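Local coordinates for protein alanine dehydrogenase (Archaeoglobus fulgidus, PDB 1OMO) that catalyses the reversible NAD-dependent oxidative deamination of L-alanine to pyruvate as a homodimer, at residues Thr135-Gln140 against Val192-Ser197. Numbering follows the deposited sequence.
Sequences TQAYFQ and VTTTPS. With NAD (nicotinamide-adenine-dinucleotide), chain D.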
loop_
_atom_site.group_PDB
_atom_site.type_symbol
_atom_site.label_atom_id
_atom_site.label_comp_id
_atom_site.label_asym_id
_atom_site.label_seq_id
_atom_site.Cartn_x
_atom_site.Cartn_y
_atom_site.Cartn_z
ATOM N N THR A 135 -16.115 -9.084 -19.030
ATOM C CA THR A 135 -15.641 -10.021 -18.041
ATOM C C THR A 135 -16.442 -10.135 -16.764
ATOM O O THR A 135 -16.882 -11.212 -16.388
ATOM C CB THR A 135 -14.190 -9.704 -17.663
ATOM O OG1 THR A 135 -13.355 -9.907 -18.810
ATOM C CG2 THR A 135 -13.721 -10.602 -16.523
ATOM N N GLN A 136 -16.612 -9.024 -16.078
ATOM C CA GLN A 136 -17.339 -9.033 -14.834
ATOM C C GLN A 136 -18.756 -9.584 -14.964
ATOM O O GLN A 136 -19.248 -10.242 -14.019
ATOM C CB GLN A 136 -17.360 -7.638 -14.219
ATOM C CG GLN A 136 -18.005 -7.659 -12.851
ATOM C CD GLN A 136 -17.441 -8.778 -11.970
ATOM O OE1 GLN A 136 -18.176 -9.402 -11.181
ATOM N NE2 GLN A 136 -16.122 -9.037 -12.099
ATOM N N ALA A 137 -19.427 -9.345 -16.097
ATOM C CA ALA A 137 -20.787 -9.861 -16.225
ATOM C C ALA A 137 -20.797 -11.375 -16.055
ATOM O O ALA A 137 -21.681 -11.910 -15.383
ATOM C CB ALA A 137 -21.409 -9.491 -17.579
ATOM N N TYR A 138 -19.823 -12.058 -16.667
ATOM C CA TYR A 138 -19.746 -13.508 -16.544
ATOM C C TYR A 138 -19.592 -13.908 -15.073
ATOM O O TYR A 138 -20.298 -14.806 -14.597
ATOM C CB TYR A 138 -18.583 -14.081 -17.362
ATOM C CG TYR A 138 -18.774 -13.976 -18.870
ATOM C CD1 TYR A 138 -18.465 -12.792 -19.562
ATOM C CD2 TYR A 138 -19.283 -15.063 -19.614
ATOM C CE1 TYR A 138 -18.650 -12.694 -20.956
ATOM C CE2 TYR A 138 -19.469 -14.975 -20.975
ATOM C CZ TYR A 138 -19.149 -13.794 -21.648
ATOM O OH TYR A 138 -19.324 -13.729 -23.015
ATOM N N PHE A 139 -18.706 -13.237 -14.340
ATOM C CA PHE A 139 -18.533 -13.591 -12.937
ATOM C C PHE A 139 -19.776 -13.321 -12.117
ATOM O O PHE A 139 -20.078 -14.054 -11.195
ATOM C CB PHE A 139 -17.350 -12.861 -12.319
ATOM C CG PHE A 139 -16.034 -13.384 -12.785
ATOM C CD1 PHE A 139 -15.415 -12.844 -13.918
ATOM C CD2 PHE A 139 -15.436 -14.456 -12.129
ATOM C CE1 PHE A 139 -14.234 -13.362 -14.388
ATOM C CE2 PHE A 139 -14.244 -14.988 -12.588
ATOM C CZ PHE A 139 -13.633 -14.443 -13.727
ATOM N N GLN A 140 -20.501 -12.270 -12.456
ATOM C CA GLN A 140 -21.710 -11.963 -11.721
ATOM C C GLN A 140 -22.720 -13.103 -12.000
ATOM O O GLN A 140 -23.338 -13.637 -11.077
ATOM C CB GLN A 140 -22.242 -10.624 -12.195
ATOM C CG GLN A 140 -23.114 -9.932 -11.225
ATOM C CD GLN A 140 -22.358 -9.213 -10.104
ATOM O OE1 GLN A 140 -22.959 -8.871 -9.097
ATOM N NE2 GLN A 140 -21.062 -8.977 -10.280
ATOM N N VAL A 192 -27.961 -6.352 -13.328
ATOM C CA VAL A 192 -26.520 -6.264 -13.102
ATOM C C VAL A 192 -25.870 -5.236 -14.057
ATOM O O VAL A 192 -25.705 -5.541 -15.233
ATOM C CB VAL A 192 -25.854 -7.624 -13.405
ATOM C CG1 VAL A 192 -24.375 -7.561 -13.098
ATOM C CG2 VAL A 192 -26.552 -8.737 -12.644
ATOM N N THR A 193 -25.503 -4.042 -13.586
ATOM C CA THR A 193 -24.863 -3.064 -14.475
ATOM C C THR A 193 -23.352 -3.214 -14.326
ATOM O O THR A 193 -22.808 -3.107 -13.256
ATOM C CB THR A 193 -25.311 -1.636 -14.175
ATOM O OG1 THR A 193 -24.821 -1.251 -12.903
ATOM C CG2 THR A 193 -26.871 -1.541 -14.193
ATOM N N THR A 194 -22.663 -3.428 -15.429
ATOM C CA THR A 194 -21.255 -3.725 -15.367
ATOM C C THR A 194 -20.386 -2.888 -16.323
ATOM O O THR A 194 -19.275 -3.285 -16.703
ATOM C CB THR A 194 -21.175 -5.249 -15.635
ATOM O OG1 THR A 194 -20.281 -5.874 -14.720
ATOM C CG2 THR A 194 -20.816 -5.537 -16.992
ATOM N N THR A 195 -20.882 -1.706 -16.692
ATOM C CA THR A 195 -20.162 -0.856 -17.634
ATOM C C THR A 195 -19.263 0.173 -16.964
ATOM O O THR A 195 -19.409 0.461 -15.786
ATOM C CB THR A 195 -21.139 -0.077 -18.557
ATOM O OG1 THR A 195 -21.671 1.047 -17.850
ATOM C CG2 THR A 195 -22.312 -0.966 -18.988
ATOM N N PRO A 196 -18.292 0.707 -17.714
ATOM C CA PRO A 196 -17.387 1.721 -17.163
ATOM C C PRO A 196 -17.884 3.094 -17.602
ATOM O O PRO A 196 -17.140 4.050 -17.622
ATOM C CB PRO A 196 -16.047 1.390 -17.809
ATOM C CG PRO A 196 -16.481 0.910 -19.199
ATOM C CD PRO A 196 -17.699 0.041 -18.890
ATOM N N SER A 197 -19.148 3.187 -17.971
ATOM C CA SER A 197 -19.684 4.472 -18.420
ATOM C C SER A 197 -19.524 5.606 -17.411
ATOM O O SER A 197 -19.358 5.369 -16.212
ATOM C CB SER A 197 -21.161 4.327 -18.747
ATOM O OG SER A 197 -21.726 5.594 -18.995
HETATM P PA NAD D . -14.746 -5.025 -19.870
HETATM O O1A NAD D . -14.178 -3.917 -20.676
HETATM O O2A NAD D . -14.389 -6.471 -20.241
HETATM O O5B NAD D . -16.381 -5.051 -19.631
HETATM C C5B NAD D . -17.227 -3.839 -19.811
HETATM C C4B NAD D . -18.244 -4.170 -20.935
HETATM O O4B NAD D . -19.075 -2.929 -21.003
HETATM C C3B NAD D . -17.679 -4.297 -22.428
HETATM O O3B NAD D . -18.087 -5.584 -23.040
HETATM C C2B NAD D . -18.221 -3.062 -23.189
HETATM O O2B NAD D . -18.399 -3.129 -24.557
HETATM C C1B NAD D . -19.489 -2.747 -22.337
HETATM N N9A NAD D . -19.875 -1.367 -22.362
HETATM C C8A NAD D . -19.140 -0.198 -22.340
HETATM N N7A NAD D . -19.883 0.888 -22.356
HETATM C C5A NAD D . -21.153 0.509 -22.392
HETATM C C6A NAD D . -22.404 1.268 -22.410
HETATM N N6A NAD D . -22.420 2.576 -22.422
HETATM N N1A NAD D . -23.551 0.493 -22.432
HETATM C C2A NAD D . -23.557 -0.861 -22.434
HETATM N N3A NAD D . -22.374 -1.634 -22.424
HETATM C C4A NAD D . -21.198 -0.902 -22.384
HETATM O O3 NAD D . -14.555 -4.947 -18.218
HETATM P PN NAD D . -14.948 -5.952 -16.905
HETATM O O1N NAD D . -15.838 -7.050 -17.426
HETATM O O2N NAD D . -13.685 -6.236 -16.117
HETATM O O5D NAD D . -15.904 -4.840 -16.074
HETATM C C5D NAD D . -15.187 -3.440 -16.091
HETATM C C4D NAD D . -15.864 -2.445 -15.206
HETATM O O4D NAD D . -15.944 -3.065 -13.804
HETATM C C3D NAD D . -15.091 -1.106 -14.991
HETATM O O3D NAD D . -15.968 -0.022 -14.631
HETATM C C2D NAD D . -14.141 -1.518 -13.862
HETATM O O2D NAD D . -13.353 -0.488 -13.361
HETATM C C1D NAD D . -15.172 -2.220 -12.858
HETATM N N1N NAD D . -14.697 -3.252 -11.872
HETATM C C2N NAD D . -15.177 -2.984 -10.517
HETATM C C3N NAD D . -14.911 -4.051 -9.584
HETATM C C7N NAD D . -15.443 -3.734 -8.061
HETATM O O7N NAD D . -14.885 -4.335 -7.099
HETATM N N7N NAD D . -16.478 -2.847 -7.910
HETATM C C4N NAD D . -14.271 -5.282 -9.865
HETATM C C5N NAD D . -13.854 -5.412 -11.252
HETATM C C6N NAD D . -14.068 -4.424 -12.226
#
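In the Rossmann domain, the start of helix 135-147 packs against the end of strand 190-193 and the loop that follows, which with the helix start borders the NAD: Gln136, Ala137 and Gln140, on one side of the helix, meet Val192 and Thr194. The contact is buried and made without a hydrogen bond between the segments. Thr194 sits over the first turn, its OG1 3.4 Å from Gln136 CG, and the two side chains cross at about a right angle. Its other branch turns to the small Ala137, where Thr194 CG2 lies 4.0 Å from Ala137 CB. Thr194 OG1 thus lies against aliphatic carbons and, though buried, finds no polar partner in the model. One turn further along, Gln140 runs CG anti to its backbone N (chi1 -157°), which lays that methylene on Val192 CG1 at 3.3 Å.

The same helix start holds the cofactor: Gln136 N donates to NAD O1N, at a modelled distance doubtfully short, and Thr135 N makes a weak bond of 3.4 Å to NAD O2A. Beyond the strand, Thr195 CG2 lies 3.5 Å from adenine N3A, while Pro196 CA approaches O3D of the nicotinamide ribose at 3.4 Å. Thr195 N is hydrogen-bonded to Glu225 OE2, from a sodium ligand. Backbone amides at a helix N-terminus meeting the pyrophosphate, beside the loop after the fourth strand of a parallel sheet whose order begins 3-2-1-4, are characteristic of the dinucleotide-binding Rossmann fold.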